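Phosphodiesterase (PDB 5H2Q) belongs to the 3'5'-cyclic nucleotide phosphodiesterase family of the HD clan, with a mainly helical fold that binds a zinc and a magnesium ion. Local coordinates at residues L122-V127 / V236-G241. Residues are numbered along the deposited sequence; the frame is centred on the assembly and turned at random.
Sequences LITALV and VLMKAG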
ATOM      1  N   LEU A 122      -8.488   4.593   0.969  1.00 11.39           N
ATOM      2  CA  LEU A 122      -8.055   4.647  -0.434  1.00 11.41           C
ATOM      3  C   LEU A 122      -7.059   5.773  -0.657  1.00 13.32           C
ATOM      4  O   LEU A 122      -6.048   5.586  -1.340  1.00 13.95           O
ATOM      5  CB  LEU A 122      -9.274   4.767  -1.344  1.00 11.62           C
ATOM      6  CG  LEU A 122     -10.218   3.550  -1.281  1.00 14.70           C
ATOM      7  CD1 LEU A 122     -11.490   3.826  -2.035  1.00 14.59           C
ATOM      8  CD2 LEU A 122      -9.536   2.280  -1.826  1.00 14.09           C
ATOM      9  N   ILE A 123      -7.295   6.917   0.009  1.00 10.21           N
ATOM     10  CA  ILE A 123      -6.361   8.045  -0.027  1.00  9.92           C
ATOM     11  C   ILE A 123      -5.044   7.627   0.619  1.00 12.91           C
ATOM     12  O   ILE A 123      -3.980   7.860   0.060  1.00 12.15           O
ATOM     13  CB  ILE A 123      -6.970   9.281   0.684  1.00 12.00           C
ATOM     14  CG1 ILE A 123      -8.142   9.914  -0.155  1.00 11.95           C
ATOM     15  CG2 ILE A 123      -5.866  10.292   1.043  1.00 13.72           C
ATOM     16  CD1 ILE A 123      -7.782  10.296  -1.644  1.00 14.72           C
ATOM     17  N   THR A 124      -5.113   6.981   1.810  1.00 10.38           N
ATOM     18  CA  THR A 124      -3.930   6.533   2.560  1.00  9.75           C
ATOM     19  C   THR A 124      -3.046   5.579   1.759  1.00 11.05           C
ATOM     20  O   THR A 124      -1.817   5.687   1.809  1.00 11.64           O
ATOM     21  CB  THR A 124      -4.358   5.942   3.910  1.00 13.39           C
ATOM     22  OG1 THR A 124      -5.053   6.958   4.645  1.00 14.21           O
ATOM     23  CG2 THR A 124      -3.155   5.499   4.739  1.00 15.20           C
ATOM     24  N   ALA A 125      -3.667   4.703   0.958  1.00 10.16           N
ATOM     25  CA  ALA A 125      -2.918   3.777   0.117  1.00 11.13           C
ATOM     26  C   ALA A 125      -1.961   4.566  -0.783  1.00 12.25           C
ATOM     27  O   ALA A 125      -0.844   4.127  -0.985  1.00 12.19           O
ATOM     28  CB  ALA A 125      -3.861   2.945  -0.733  1.00 10.84           C
ATOM     29  N   LEU A 126      -2.377   5.754  -1.269  1.00 10.57           N
ATOM     30  CA  LEU A 126      -1.531   6.546  -2.172  1.00 10.95           C
ATOM     31  C   LEU A 126      -0.372   7.265  -1.494  1.00 16.05           C
ATOM     32  O   LEU A 126       0.597   7.608  -2.173  1.00 16.58           O
ATOM     33  CB  LEU A 126      -2.375   7.534  -2.989  1.00  9.91           C
ATOM     34  CG  LEU A 126      -3.451   6.906  -3.883  1.00 13.28           C
ATOM     35  CD1 LEU A 126      -4.328   8.006  -4.531  1.00 14.51           C
ATOM     36  CD2 LEU A 126      -2.814   6.023  -4.984  1.00 17.13           C
ATOM     37  N   VAL A 127      -0.470   7.544  -0.191  1.00 12.14           N
ATOM     38  CA  VAL A 127       0.601   8.263   0.527  1.00 11.80           C
ATOM     39  C   VAL A 127       1.504   7.319   1.320  1.00 13.94           C
ATOM     40  O   VAL A 127       2.511   7.772   1.852  1.00 13.91           O
ATOM     41  CB  VAL A 127       0.026   9.331   1.516  1.00 14.19           C
ATOM     42  CG1 VAL A 127      -0.897  10.306   0.812  1.00 15.14           C
ATOM     43  CG2 VAL A 127      -0.709   8.661   2.694  1.00 13.85           C
ATOM     44  N   VAL A 236      -5.451  -3.207   9.577  1.00 15.67           N
ATOM     45  CA  VAL A 236      -5.409  -4.546   8.990  1.00 15.50           C
ATOM     46  C   VAL A 236      -5.651  -4.529   7.476  1.00 15.26           C
ATOM     47  O   VAL A 236      -4.983  -5.263   6.736  1.00 14.23           O
ATOM     48  CB  VAL A 236      -6.375  -5.476   9.764  1.00 22.03           C
ATOM     49  CG1 VAL A 236      -6.802  -6.693   8.941  1.00 23.11           C
ATOM     50  CG2 VAL A 236      -5.721  -5.886  11.074  1.00 22.50           C
ATOM     51  N   LEU A 237      -6.538  -3.645   6.986  1.00 13.19           N
ATOM     52  CA  LEU A 237      -6.748  -3.574   5.550  1.00 13.63           C
ATOM     53  C   LEU A 237      -5.571  -2.907   4.821  1.00 14.74           C
ATOM     54  O   LEU A 237      -5.232  -3.318   3.722  1.00 15.45           O
ATOM     55  CB  LEU A 237      -8.050  -2.828   5.227  1.00 14.38           C
ATOM     56  CG  LEU A 237      -9.299  -3.643   5.332  1.00 19.76           C
ATOM     57  CD1 LEU A 237     -10.470  -2.767   5.033  1.00 22.64           C
ATOM     58  CD2 LEU A 237      -9.286  -4.827   4.348  1.00 22.93           C
ATOM     59  N   MET A 238      -4.976  -1.871   5.419  1.00 13.18           N
ATOM     60  CA  MET A 238      -3.778  -1.223   4.855  1.00 12.51           C
ATOM     61  C   MET A 238      -2.660  -2.274   4.801  1.00 15.13           C
ATOM     62  O   MET A 238      -1.997  -2.451   3.772  1.00 13.84           O
ATOM     63  CB  MET A 238      -3.371  -0.047   5.768  1.00 13.89           C
ATOM     64  CG  MET A 238      -2.313   0.892   5.187  1.00 16.40           C
ATOM     65  SD  MET A 238      -2.574   1.551   3.502  1.00 18.07           S
ATOM     66  CE  MET A 238      -4.237   2.187   3.594  1.00 16.60           C
ATOM     67  N   LYS A 239      -2.463  -2.998   5.916  1.00 14.41           N
ATOM     68  CA  LYS A 239      -1.463  -4.063   5.940  1.00 14.13           C
ATOM     69  C   LYS A 239      -1.751  -5.122   4.870  1.00 16.06           C
ATOM     70  O   LYS A 239      -0.826  -5.558   4.202  1.00 15.15           O
ATOM     71  CB  LYS A 239      -1.456  -4.716   7.322  1.00 15.60           C
ATOM     72  CG  LYS A 239      -0.692  -3.894   8.335  1.00 14.67           C
ATOM     73  CD  LYS A 239      -0.621  -4.622   9.702  1.00 18.50           C
ATOM     74  CE  LYS A 239       0.102  -5.964   9.673  1.00 17.58           C
ATOM     75  NZ  LYS A 239       1.381  -5.928   8.905  1.00 16.89           N
ATOM     76  N   ALA A 240      -3.038  -5.548   4.708  1.00 14.10           N
ATOM     77  CA  ALA A 240      -3.446  -6.534   3.712  1.00 14.35           C
ATOM     78  C   ALA A 240      -3.126  -6.082   2.299  1.00 16.41           C
ATOM     79  O   ALA A 240      -2.599  -6.860   1.514  1.00 15.63           O
ATOM     80  CB  ALA A 240      -4.931  -6.866   3.854  1.00 15.24           C
ATOM     81  N   GLY A 241      -3.380  -4.812   1.981  1.00 13.86           N
ATOM     82  CA  GLY A 241      -3.016  -4.328   0.661  1.00 12.92           C
ATOM     83  C   GLY A 241      -1.514  -4.370   0.455  1.00 14.22           C
ATOM     84  O   GLY A 241      -1.041  -4.782  -0.601  1.00 15.41           O
TER
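M238 reaches from helix 227-242 to T124 and A125 of helix 115-127, a worked example of two helices meeting in the interior through one bent thioether chain. The terminal methyl leads the approach. CE lies 3.7 Å from CG2 of T124 and, equally near, 3.7 Å from the backbone N of A125, so it settles against the seam between the two residues. The sulfur follows just behind, with SD 4.1 Å from CA of A125. The shape of the chain accounts for this: CG stands anti to the backbone N (chi1 -169°), and bends at chi2 (50°) and chi3 (51°) turn the methyl against T124 and the N of A125. T124 meets it with its apolar branch, the two side chains lying at a slant to one another. CG2 stands anti to the backbone N of T124, while OG1, beside that N, is hydrogen-bonded to the carbonyl oxygen of V120 one turn back, keeping the polar arm occupied within its own helix. A125 adds a looser flank, CB lying 4.4 Å from CE of M238. Here the backbones come nearest, CA of A125 and CA of M238 being 6.9 Å apart. The side chain of M238 is about 7 Å from the bound zinc ion, and the carbonyl oxygen of A125 accepts a hydrogen bond from ND1 of the zinc ligand H128. Helix 185-200 packs on T124, helix 68-80 on I123 and V127, and helix 290-312 on V236 and A240.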